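Local coordinates for protein - conserved hypothetical (PDB 4LES) that is of unknown function, a conserved Bacillus anthracis protein whose ordered part is a mainly beta domain with two short helices, at residues D148-A151 against A152-D156; F78-P81 against K82-V85; E186-T190 against G191-V195. All blocks are in the same frame, centred on the assembly; numbering follows the deposited sequence.

Contact 1: residues D148-A151 against A152-D156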
loop_
_atom_site.group_PDB
_atom_site.type_symbol
_atom_site.label_atom_id
_atom_site.label_comp_id
_atom_site.label_asym_id
_atom_site.label_seq_id
_atom_site.Cartn_x
_atom_site.Cartn_y
_atom_site.Cartn_z
ATOM N N ASP A 148 0.985 8.265 3.437
ATOM C CA ASP A 148 1.339 8.887 4.718
ATOM C C ASP A 148 2.437 7.999 5.328
ATOM O O ASP A 148 2.165 6.902 5.828
ATOM C CB ASP A 148 0.101 8.959 5.624
ATOM C CG ASP A 148 0.414 9.425 7.049
ATOM O OD1 ASP A 148 1.591 9.406 7.482
ATOM O OD2 ASP A 148 -0.547 9.774 7.753
ATOM N N VAL A 149 3.673 8.472 5.279
ATOM C CA VAL A 149 4.824 7.703 5.754
ATOM C C VAL A 149 4.749 7.295 7.247
ATOM O O VAL A 149 5.246 6.223 7.610
ATOM C CB VAL A 149 6.136 8.457 5.426
ATOM C CG1 VAL A 149 7.349 7.780 6.049
ATOM C CG2 VAL A 149 6.301 8.585 3.911
ATOM N N TRP A 150 4.117 8.116 8.094
ATOM C CA TRP A 150 4.012 7.797 9.531
ATOM C C TRP A 150 3.004 6.660 9.771
ATOM O O TRP A 150 3.322 5.657 10.407
ATOM C CB TRP A 150 3.705 9.065 10.348
ATOM C CG TRP A 150 3.719 8.929 11.897
ATOM C CD1 TRP A 150 2.934 9.631 12.774
ATOM C CD2 TRP A 150 4.523 8.034 12.719
ATOM N NE1 TRP A 150 3.212 9.260 14.076
ATOM C CE2 TRP A 150 4.170 8.280 14.072
ATOM C CE3 TRP A 150 5.499 7.059 12.446
ATOM C CZ2 TRP A 150 4.760 7.586 15.142
ATOM C CZ3 TRP A 150 6.081 6.369 13.518
ATOM C CH2 TRP A 150 5.705 6.638 14.844
ATOM N N ALA A 151 1.808 6.807 9.226
ATOM C CA ALA A 151 0.779 5.777 9.353
ATOM C C ALA A 151 1.307 4.464 8.784
ATOM O O ALA A 151 1.130 3.407 9.389
ATOM C CB ALA A 151 -0.479 6.206 8.634
ATOM N N ALA A 152 1.981 4.542 7.633
ATOM C CA ALA A 152 2.564 3.358 6.990
ATOM C C ALA A 152 3.567 2.681 7.909
ATOM O O ALA A 152 3.646 1.443 7.965
ATOM C CB ALA A 152 3.211 3.718 5.665
ATOM N N SER A 153 4.326 3.491 8.642
ATOM C CA SER A 153 5.299 2.964 9.578
ATOM C C SER A 153 4.599 2.261 10.748
ATOM O O SER A 153 5.037 1.196 11.181
ATOM C CB SER A 153 6.212 4.082 10.084
ATOM O OG SER A 153 7.137 3.574 11.023
ATOM N N SER A 154 3.514 2.858 11.247
ATOM C CA SER A 154 2.747 2.275 12.355
ATOM C C SER A 154 2.113 0.979 11.914
ATOM O O SER A 154 2.085 0.006 12.671
ATOM C CB SER A 154 1.647 3.218 12.806
ATOM O OG SER A 154 2.187 4.499 13.024
ATOM N N TYR A 155 1.596 0.975 10.688
ATOM C CA TYR A 155 0.967 -0.223 10.132
ATOM C C TYR A 155 1.998 -1.315 9.942
ATOM O O TYR A 155 1.697 -2.484 10.138
ATOM C CB TYR A 155 0.274 0.069 8.812
ATOM C CG TYR A 155 -0.440 -1.128 8.247
ATOM C CD1 TYR A 155 -1.706 -1.469 8.692
ATOM C CD2 TYR A 155 0.160 -1.933 7.296
ATOM C CE1 TYR A 155 -2.371 -2.567 8.176
ATOM C CE2 TYR A 155 -0.487 -3.037 6.783
ATOM C CZ TYR A 155 -1.760 -3.351 7.229
ATOM O OH TYR A 155 -2.414 -4.439 6.728
ATOM N N ASP A 156 3.218 -0.930 9.572
ATOM C CA ASP A 156 4.297 -1.906 9.383
ATOM C C ASP A 156 4.701 -2.564 10.707
ATOM O O ASP A 156 4.895 -3.781 10.744
ATOM C CB ASP A 156 5.499 -1.275 8.687
ATOM C CG ASP A 156 5.215 -0.928 7.218
ATOM O OD1 ASP A 156 4.252 -1.468 6.619
ATOM O OD2 ASP A 156 5.972 -0.114 6.655
#
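Asp148 O receives Ala152 N at 3.0 Å, the first of four successive i to i+4 backbone bonds that wind Asp148-Ala151 directly into Ala152-Asp156 as the opening turns of one helix. The later bonds include Ser154 N to Trp150 O at 2.9 Å and Tyr155 N to Ala151 O at 2.8 Å. Ser153 N to Val149 O is less direct, with the donor standing above the carbonyl plane.

Asp148 is the N-cap. Its CG lies anti to the backbone N (chi1 172°), which brings the carboxylate back over the first turn. There OD1 takes Ala151 N at 3.1 Å in a nearly straight bond of 168°, reached from above the carboxylate plane, and holds Trp150 N only weakly. The negative charge lies at the N-terminal end of the helix, where it probably interacts favourably with the helix dipole. On the outer side, Trp150 swings its indole alongside the next turn, and CE3 comes 3.9 Å from Ser153 CB, an oblique approach. The ring is exposed and poorly ordered, so its position is less certain.

The other side of the helix is buried. Ala151, Ala152 and Tyr155 rest on Val180 of strand 174-184, while Ala151 also meets Phe112 and Tyr155 meets Val114, both on strand 110-121. Tyr155 touches Arg93 and Val96 of strand 83-96 as well, and its OH hydrogen-bonds Glu116; Asp156 OD1 bonds Asn178. This side of helix 149-158 thus packs against the four-stranded antiparallel sheet.

Contact 2: residues F78-P81 against K82-V85. With EOH (ethanol), chain D.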
loop_
_atom_site.group_PDB
_atom_site.type_symbol
_atom_site.label_atom_id
_atom_site.label_comp_id
_atom_site.label_asym_id
_atom_site.label_seq_id
_atom_site.Cartn_x
_atom_site.Cartn_y
_atom_site.Cartn_z
ATOM N N PHE A 78 2.199 -8.057 -11.029
ATOM C CA PHE A 78 2.352 -7.215 -12.177
ATOM C C PHE A 78 3.811 -7.147 -12.524
ATOM O O PHE A 78 4.656 -6.781 -11.702
ATOM C CB PHE A 78 1.843 -5.826 -11.876
ATOM C CG PHE A 78 0.423 -5.788 -11.426
ATOM C CD1 PHE A 78 0.102 -5.922 -10.088
ATOM C CD2 PHE A 78 -0.589 -5.610 -12.326
ATOM C CE1 PHE A 78 -1.209 -5.879 -9.656
ATOM C CE2 PHE A 78 -1.912 -5.561 -11.905
ATOM C CZ PHE A 78 -2.215 -5.700 -10.559
ATOM N N HIS A 79 4.102 -7.481 -13.768
ATOM C CA HIS A 79 5.447 -7.516 -14.247
ATOM C C HIS A 79 5.982 -6.175 -14.769
ATOM O O HIS A 79 5.323 -5.491 -15.551
ATOM C CB HIS A 79 5.538 -8.537 -15.356
ATOM C CG HIS A 79 6.894 -8.652 -15.928
ATOM N ND1 HIS A 79 7.894 -9.379 -15.318
ATOM C CD2 HIS A 79 7.433 -8.121 -17.051
ATOM C CE1 HIS A 79 8.993 -9.289 -16.047
ATOM N NE2 HIS A 79 8.735 -8.539 -17.102
ATOM N N THR A 80 7.180 -5.808 -14.305
ATOM C CA THR A 80 7.882 -4.616 -14.779
ATOM C C THR A 80 9.254 -5.146 -15.139
ATOM O O THR A 80 9.605 -6.275 -14.765
ATOM C CB THR A 80 7.961 -3.472 -13.730
ATOM O OG1 THR A 80 8.863 -3.816 -12.660
ATOM C CG2 THR A 80 6.596 -3.159 -13.188
ATOM N N PRO A 81 10.029 -4.362 -15.897
ATOM C CA PRO A 81 11.332 -4.854 -16.348
ATOM C C PRO A 81 12.253 -5.379 -15.247
ATOM O O PRO A 81 12.864 -6.426 -15.413
ATOM C CB PRO A 81 11.953 -3.624 -17.030
ATOM C CG PRO A 81 10.780 -2.777 -17.440
ATOM C CD PRO A 81 9.748 -2.990 -16.373
ATOM N N LYS A 82 12.341 -4.681 -14.125
ATOM C CA LYS A 82 13.270 -5.103 -13.066
ATOM C C LYS A 82 12.630 -5.827 -11.895
ATOM O O LYS A 82 13.295 -6.614 -11.217
ATOM C CB LYS A 82 14.012 -3.873 -12.535
ATOM C CG LYS A 82 14.887 -3.175 -13.557
ATOM C CD LYS A 82 15.396 -1.846 -12.997
ATOM C CE LYS A 82 16.458 -1.223 -13.887
ATOM N NZ LYS A 82 16.962 0.048 -13.304
ATOM N N PHE A 83 11.332 -5.586 -11.692
ATOM C CA PHE A 83 10.607 -6.111 -10.560
ATOM C C PHE A 83 9.208 -6.654 -10.884
ATOM O O PHE A 83 8.501 -6.096 -11.714
ATOM C CB PHE A 83 10.373 -4.958 -9.545
ATOM C CG PHE A 83 11.637 -4.256 -9.081
ATOM C CD1 PHE A 83 12.329 -4.699 -7.966
ATOM C CD2 PHE A 83 12.115 -3.137 -9.746
ATOM C CE1 PHE A 83 13.486 -4.062 -7.533
ATOM C CE2 PHE A 83 13.288 -2.491 -9.327
ATOM C CZ PHE A 83 13.975 -2.955 -8.222
ATOM N N ASP A 84 8.813 -7.718 -10.183
ATOM C CA ASP A 84 7.426 -8.222 -10.215
ATOM C C ASP A 84 6.815 -7.663 -8.955
ATOM O O ASP A 84 7.308 -7.935 -7.862
ATOM C CB ASP A 84 7.346 -9.758 -10.189
ATOM C CG ASP A 84 7.573 -10.375 -11.572
ATOM O OD1 ASP A 84 7.474 -9.634 -12.578
ATOM O OD2 ASP A 84 7.860 -11.592 -11.638
ATOM N N VAL A 85 5.763 -6.873 -9.111
ATOM C CA VAL A 85 5.096 -6.229 -8.003
ATOM C C VAL A 85 3.786 -6.930 -7.699
ATOM O O VAL A 85 2.924 -7.039 -8.563
ATOM C CB VAL A 85 4.810 -4.752 -8.334
ATOM C CG1 VAL A 85 4.031 -4.102 -7.206
ATOM C CG2 VAL A 85 6.111 -4.003 -8.600
HETATM C C1 EOH D . 7.220 -14.190 -9.295
HETATM C C2 EOH D . 8.600 -14.475 -9.857
HETATM O O EOH D . 7.030 -12.779 -9.122
HETATM O O HOH W 1 10.972 -2.208 -13.377
#
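His79 and Asp84 meet side chain to side chain: His79 ND1 donates to Asp84 OD1 at 2.8 Å, on the syn lone pair of the carboxylate, in a bond bent to 141°. The imidazole and carboxylate planes are 61° apart, and OD1 lies somewhat out of the ring plane. With CG anti to the backbone N (chi1 180°), the His79 ring is carried out beside the Asp84 carboxylate. This His-carboxylate pair sits over a non-hydrogen-bonded position of the ladder, where the two CA atoms are 4.5 Å apart.

One step along, Phe78 and Val85 form the hydrogen-bonded pair. Phe78 N to Val85 O and Val85 N to Phe78 O are both 2.8 Å, and their side chains lie on the face away from His79 and Asp84. This is the closed end of a beta hairpin joining strands 69-79 and 83-96, with Pro81 and Lys82 at the corners of a turn whose backbone angles are close to type I.

Thr80 and Phe83 bracket that turn. The secure bond between them runs from Thr80 N to Phe83 O at 2.9 Å; Thr80 OG1 approaches the same oxygen so closely, at 2.5 Å, that the exact length is doubtful. A water ties this hydroxyl to the turn, donating to Thr80 OG1 at 2.7 Å and accepting from Lys82 N at 2.9 Å.

Further out, Tyr201 meets the Phe78 ring and hydrogen-bonds His79 O, and Val197 packs against both Phe78 and Val85. Lys82 reaches Phe131 in a cation-pi contact, while Phe83 touches Leu132 and Met127. At the other oxygen of Asp84, an ethanol, probably from the crystallisation liquor, lies close to OD2 and also bonds Asp77.

Contact 3: residues E186-T190 against G191-V195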
loop_
_atom_site.group_PDB
_atom_site.type_symbol
_atom_site.label_atom_id
_atom_site.label_comp_id
_atom_site.label_asym_id
_atom_site.label_seq_id
_atom_site.Cartn_x
_atom_site.Cartn_y
_atom_site.Cartn_z
ATOM N N GLU A 186 -16.672 9.149 2.899
ATOM C CA GLU A 186 -17.767 9.244 1.938
ATOM C C GLU A 186 -17.230 9.138 0.508
ATOM O O GLU A 186 -17.815 8.456 -0.316
ATOM C CB GLU A 186 -18.555 10.544 2.110
ATOM C CG GLU A 186 -19.114 10.754 3.509
ATOM C CD GLU A 186 -19.985 12.000 3.629
ATOM O OE1 GLU A 186 -20.957 12.136 2.852
ATOM O OE2 GLU A 186 -19.721 12.834 4.526
ATOM N N LYS A 187 -16.111 9.792 0.212
ATOM C CA LYS A 187 -15.548 9.728 -1.146
ATOM C C LYS A 187 -15.085 8.327 -1.481
ATOM O O LYS A 187 -15.333 7.822 -2.575
ATOM C CB LYS A 187 -14.394 10.710 -1.330
ATOM C CG LYS A 187 -14.833 12.153 -1.225
ATOM C CD LYS A 187 -13.717 13.127 -1.550
ATOM C CE LYS A 187 -14.213 14.560 -1.424
ATOM N NZ LYS A 187 -13.139 15.552 -1.712
ATOM N N PHE A 188 -14.398 7.696 -0.542
ATOM C CA PHE A 188 -13.948 6.353 -0.782
ATOM C C PHE A 188 -15.124 5.411 -0.932
ATOM O O PHE A 188 -15.156 4.612 -1.853
ATOM C CB PHE A 188 -13.035 5.841 0.329
ATOM C CG PHE A 188 -12.437 4.512 0.006
ATOM C CD1 PHE A 188 -11.338 4.426 -0.821
ATOM C CD2 PHE A 188 -13.012 3.344 0.466
ATOM C CE1 PHE A 188 -10.810 3.184 -1.156
ATOM C CE2 PHE A 188 -12.489 2.107 0.132
ATOM C CZ PHE A 188 -11.392 2.023 -0.674
ATOM N N ASP A 189 -16.103 5.529 -0.041
ATOM C CA ASP A 189 -17.250 4.611 -0.044
ATOM C C ASP A 189 -18.186 4.767 -1.239
ATOM O O ASP A 189 -18.764 3.787 -1.684
ATOM C CB ASP A 189 -18.056 4.707 1.275
ATOM C CG ASP A 189 -17.322 4.076 2.477
ATOM O OD1 ASP A 189 -16.250 3.470 2.283
ATOM O OD2 ASP A 189 -17.838 4.175 3.620
ATOM N N THR A 190 -18.316 5.968 -1.787
ATOM C CA THR A 190 -19.249 6.159 -2.905
ATOM C C THR A 190 -18.632 6.174 -4.292
ATOM O O THR A 190 -19.358 6.111 -5.273
ATOM C CB THR A 190 -20.047 7.457 -2.752
ATOM O OG1 THR A 190 -19.141 8.568 -2.693
ATOM C CG2 THR A 190 -20.877 7.406 -1.501
ATOM N N GLY A 191 -17.314 6.262 -4.400
ATOM C CA GLY A 191 -16.698 6.305 -5.718
ATOM C C GLY A 191 -16.001 5.039 -6.157
ATOM O O GLY A 191 -15.903 4.059 -5.397
ATOM N N LYS A 192 -15.536 5.065 -7.408
ATOM C CA LYS A 192 -14.716 3.998 -7.971
ATOM C C LYS A 192 -13.243 4.295 -7.644
ATOM O O LYS A 192 -12.790 5.453 -7.714
ATOM C CB LYS A 192 -14.921 3.888 -9.465
ATOM C CG LYS A 192 -16.358 3.526 -9.809
ATOM C CD LYS A 192 -16.585 3.394 -11.296
ATOM C CE LYS A 192 -18.038 3.021 -11.539
ATOM N NZ LYS A 192 -18.373 3.022 -12.985
ATOM N N TRP A 193 -12.513 3.251 -7.269
ATOM C CA TRP A 193 -11.118 3.373 -6.890
ATOM C C TRP A 193 -10.278 2.313 -7.571
ATOM O O TRP A 193 -10.765 1.253 -7.966
ATOM C CB TRP A 193 -10.976 3.356 -5.359
ATOM C CG TRP A 193 -11.575 4.586 -4.749
ATOM C CD1 TRP A 193 -12.908 4.840 -4.559
ATOM C CD2 TRP A 193 -10.876 5.750 -4.289
ATOM N NE1 TRP A 193 -13.080 6.089 -4.006
ATOM C CE2 TRP A 193 -11.851 6.668 -3.827
ATOM C CE3 TRP A 193 -9.523 6.101 -4.209
ATOM C CZ2 TRP A 193 -11.518 7.923 -3.298
ATOM C CZ3 TRP A 193 -9.185 7.354 -3.683
ATOM C CH2 TRP A 193 -10.185 8.248 -3.230
ATOM N N TYR A 194 -9.004 2.638 -7.726
ATOM C CA TYR A 194 -8.084 1.797 -8.446
ATOM C C TYR A 194 -6.718 1.799 -7.807
ATOM O O TYR A 194 -6.372 2.691 -7.007
ATOM C CB TYR A 194 -7.903 2.361 -9.874
ATOM C CG TYR A 194 -9.187 2.623 -10.615
ATOM C CD1 TYR A 194 -9.908 3.782 -10.390
ATOM C CD2 TYR A 194 -9.685 1.704 -11.542
ATOM C CE1 TYR A 194 -11.111 4.028 -11.063
ATOM C CE2 TYR A 194 -10.874 1.947 -12.237
ATOM C CZ TYR A 194 -11.583 3.107 -11.986
ATOM O OH TYR A 194 -12.753 3.358 -12.639
ATOM N N VAL A 195 -5.939 0.785 -8.147
ATOM C CA VAL A 195 -4.525 0.756 -7.779
ATOM C C VAL A 195 -3.752 0.788 -9.103
ATOM O O VAL A 195 -4.009 -0.034 -9.993
ATOM C CB VAL A 195 -4.128 -0.456 -6.939
ATOM C CG1 VAL A 195 -2.620 -0.471 -6.761
ATOM C CG2 VAL A 195 -4.814 -0.398 -5.568
#
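Trp193 turns its indole back against the last turn of the helix and lays one face over Phe188. Phe188 CD1 sits 3.7 Å from Trp193 CD2, over the middle of the indole. The two rings cross at an angle, their planes 41° apart, with 4.6 Å between the Phe188 centroid and that of the five-membered ring. Trp193 CG lies anti to its own carbonyl carbon (chi1 -68°), which brings the indole back over the helix end, and chi2 of 77° turns its N-H towards Lys187 O. Trp193 NE1 donates to Lys187 O at 3.2 Å, with the oxygen in the plane of the indole, so this bond and the Phe188 packing together fix how the ring is rotated.

The same carbonyl, Lys187 O, also takes Gly191 N at 3.1 Å. The two donors approach from opposite faces of its plane, so the backbone bond at the helix end and the indole bond share one acceptor. One residue earlier the pattern recurs: Glu186 O is held by Thr190 N and by Thr190 OG1, again from opposite faces. Lys206 bonds Gly191 O and makes a cation-pi contact with Phe188.

Away from this core the contact is loose. The Lys187 chain extends outward, its CB no nearer than 4.5 Å to Trp193 CZ2, and its side chain lies near a bound ethanol, probably from the crystallisation liquor. On exposed Thr190, CB and OG1 lie beside Gly191 N, while OG1 is spent on Glu186 O.

Leu137 and Ile205 continue the packing around Trp193. The arrangement is a short helix running through a glycine into a beta strand, here the central strand 193-197 of the three-stranded antiparallel sheet.

From the N terminus, contact 2 comes first and closes the tight hairpin between strands 69-79 and 83-96, two neighbours in the four-stranded sheet. Contact 1 follows as the start of helix 149-158, which lies against that same sheet. Contact 3 comes last, where helix 185-190, reached directly from strand 174-184, passes the chain on to strand 193-197 of the three-stranded sheet. The three lie in series, and none nests in or crosses another. Contacts 1 and 2 are on opposite sides of the chain's centre, their centres about 24 Å apart. Contacts 2 and 3 come nearest to each other, about 6 Å between closest atoms, without touching.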